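PDB 1WZN: SAM-dependent methyltransferase from Pyrococcus horikoshii, which probably transfers the methyl group of S-adenosylmethionine to an unspecified acceptor, and holds the product S-adenosylhomocysteine in its Rossmann-like domain. Local coordinates for residues R43-L48 with F106-M111. Residues are numbered along the deposited sequence; the frame is centred on the assembly and turned at random.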
loop_
_atom_site.group_PDB
_atom_site.type_symbol
_atom_site.label_atom_id
_atom_site.label_comp_id
_atom_site.label_asym_id
_atom_site.label_seq_id
_atom_site.Cartn_x
_atom_site.Cartn_y
_atom_site.Cartn_z
ATOM N N ARG A 43 -41.701 22.323 -13.494
ATOM C CA ARG A 43 -41.679 22.537 -14.937
ATOM C C ARG A 43 -40.454 23.325 -15.388
ATOM O O ARG A 43 -39.796 22.950 -16.355
ATOM C CB ARG A 43 -42.935 23.298 -15.376
ATOM C CG ARG A 43 -44.242 22.541 -15.186
ATOM C CD ARG A 43 -45.427 23.462 -15.446
ATOM N NE ARG A 43 -46.711 22.778 -15.330
ATOM C CZ ARG A 43 -47.153 21.863 -16.189
ATOM N NH1 ARG A 43 -46.412 21.516 -17.234
ATOM N NH2 ARG A 43 -48.342 21.299 -16.008
ATOM N N ARG A 44 -40.159 24.419 -14.689
ATOM C CA ARG A 44 -39.033 25.287 -15.028
ATOM C C ARG A 44 -37.872 25.064 -14.056
ATOM O O ARG A 44 -38.019 25.215 -12.839
ATOM C CB ARG A 44 -39.493 26.752 -15.008
ATOM C CG ARG A 44 -38.492 27.774 -15.563
ATOM C CD ARG A 44 -39.199 29.122 -15.747
ATOM N NE ARG A 44 -38.309 30.288 -15.749
ATOM C CZ ARG A 44 -37.581 30.698 -16.785
ATOM N NH1 ARG A 44 -37.613 30.038 -17.936
ATOM N NH2 ARG A 44 -36.838 31.796 -16.678
ATOM N N VAL A 45 -36.719 24.712 -14.615
ATOM C CA VAL A 45 -35.524 24.402 -13.830
ATOM C C VAL A 45 -34.338 25.286 -14.186
ATOM O O VAL A 45 -34.091 25.553 -15.353
ATOM C CB VAL A 45 -35.092 22.939 -14.074
ATOM C CG1 VAL A 45 -33.893 22.584 -13.207
ATOM C CG2 VAL A 45 -36.257 21.997 -13.790
ATOM N N LEU A 46 -33.610 25.731 -13.165
ATOM C CA LEU A 46 -32.415 26.545 -13.354
ATOM C C LEU A 46 -31.260 25.599 -13.041
ATOM O O LEU A 46 -31.163 25.104 -11.918
ATOM C CB LEU A 46 -32.382 27.718 -12.365
ATOM C CG LEU A 46 -31.071 28.519 -12.300
ATOM C CD1 LEU A 46 -30.788 29.165 -13.641
ATOM C CD2 LEU A 46 -31.165 29.588 -11.214
ATOM N N ASP A 47 -30.405 25.329 -14.022
ATOM C CA ASP A 47 -29.272 24.436 -13.796
ATOM C C ASP A 47 -28.002 25.285 -13.687
ATOM O O ASP A 47 -27.482 25.772 -14.688
ATOM C CB ASP A 47 -29.160 23.420 -14.944
ATOM C CG ASP A 47 -28.080 22.382 -14.696
ATOM O OD1 ASP A 47 -27.868 22.034 -13.513
ATOM O OD2 ASP A 47 -27.454 21.912 -15.672
ATOM N N LEU A 48 -27.521 25.460 -12.455
ATOM C CA LEU A 48 -26.341 26.276 -12.159
ATOM C C LEU A 48 -25.018 25.559 -12.442
ATOM O O LEU A 48 -24.868 24.385 -12.119
ATOM C CB LEU A 48 -26.389 26.713 -10.686
ATOM C CG LEU A 48 -27.642 27.503 -10.248
ATOM C CD1 LEU A 48 -27.649 27.655 -8.726
ATOM C CD2 LEU A 48 -27.653 28.876 -10.900
ATOM N N PHE A 106 -38.294 29.851 -10.318
ATOM C CA PHE A 106 -37.962 28.497 -10.756
ATOM C C PHE A 106 -38.594 27.472 -9.829
ATOM O O PHE A 106 -38.648 27.675 -8.611
ATOM C CB PHE A 106 -36.442 28.304 -10.789
ATOM C CG PHE A 106 -35.775 29.006 -11.930
ATOM C CD1 PHE A 106 -35.860 28.492 -13.224
ATOM C CD2 PHE A 106 -35.095 30.199 -11.727
ATOM C CE1 PHE A 106 -35.279 29.162 -14.298
ATOM C CE2 PHE A 106 -34.509 30.880 -12.798
ATOM C CZ PHE A 106 -34.603 30.357 -14.086
ATOM N N ASP A 107 -39.094 26.382 -10.405
ATOM C CA ASP A 107 -39.707 25.321 -9.615
ATOM C C ASP A 107 -38.616 24.490 -8.962
ATOM O O ASP A 107 -38.828 23.868 -7.920
ATOM C CB ASP A 107 -40.560 24.408 -10.492
ATOM C CG ASP A 107 -41.672 25.152 -11.196
ATOM O OD1 ASP A 107 -42.385 25.918 -10.518
ATOM O OD2 ASP A 107 -41.828 24.960 -12.415
ATOM N N ALA A 108 -37.450 24.466 -9.597
ATOM C CA ALA A 108 -36.315 23.722 -9.065
ATOM C C ALA A 108 -35.015 24.347 -9.539
ATOM O O ALA A 108 -34.957 24.971 -10.602
ATOM C CB ALA A 108 -36.380 22.262 -9.504
ATOM N N VAL A 109 -33.976 24.181 -8.733
ATOM C CA VAL A 109 -32.656 24.690 -9.065
ATOM C C VAL A 109 -31.729 23.506 -8.844
ATOM O O VAL A 109 -31.836 22.820 -7.827
ATOM C CB VAL A 109 -32.229 25.834 -8.125
ATOM C CG1 VAL A 109 -30.801 26.270 -8.451
ATOM C CG2 VAL A 109 -33.188 27.024 -8.274
ATOM N N THR A 110 -30.841 23.257 -9.798
ATOM C CA THR A 110 -29.911 22.143 -9.687
ATOM C C THR A 110 -28.465 22.589 -9.871
ATOM O O THR A 110 -28.181 23.619 -10.481
ATOM C CB THR A 110 -30.199 21.052 -10.756
ATOM O OG1 THR A 110 -30.127 21.635 -12.066
ATOM C CG2 THR A 110 -31.582 20.444 -10.560
ATOM N N MET A 111 -27.554 21.805 -9.310
ATOM C CA MET A 111 -26.126 22.043 -9.454
ATOM C C MET A 111 -25.570 20.640 -9.449
ATOM O O MET A 111 -25.471 20.010 -8.397
ATOM C CB MET A 111 -25.549 22.848 -8.296
ATOM C CG MET A 111 -24.045 23.042 -8.444
ATOM S SD MET A 111 -23.365 24.286 -7.341
ATOM C CE MET A 111 -23.682 25.746 -8.303
#
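Phe106 lays its ring across the neighbouring strand, with Leu46 CB 3.5 Å from the ring centroid in a CH-pi contact almost on the ring normal. Phe106 CE1 lies over one face of the Arg44 guanidinium, toward its rim, the two planes 11° apart; that cation keeps its salt bridge to Glu65 on the adjacent strand. Asp107, where the chain turns a corner, places OD2 2.9 Å from Arg44 N and equally close to Arg43 N, the two amides arriving from opposite faces of the carboxylate. Chi1 of -59° sets the carboxylate beside its own backbone N, whose N-H bonds Arg44 O, while OD1 pairs with Arg40. Ala108 N adds only a weak bond to Arg44 O; from Ala108 O onward the bonds alternate as in a parallel ladder: it accepts from Leu46 N, and Leu46 O then accepts from Thr110 N at 2.8 Å. Val109, on the Leu46 face, presses CG1 tightly against Leu48 CD1 (3.5 Å) beneath helix 121-134. Thr110 points to the other face, where OG1 donates to Asp47 OD1 at 2.7 Å, from above the carboxylate plane; its O receives Leu48 N. Met111 closes the series by bending at chi3 to bring CE against Leu48 CB. These are neighbouring interior strands of the sheet, in the 3-2-1-4-5-7-6 order of the Rossmann-like methyltransferase fold. At their C-terminal end Thr110 and Thr56 hold separate oxygens of Asp47, whose side chain lies about 5 Å from bound S-adenosylhomocysteine; this double grip would restrict rotation of the Asp47 carboxylate beside the cofactor pocket.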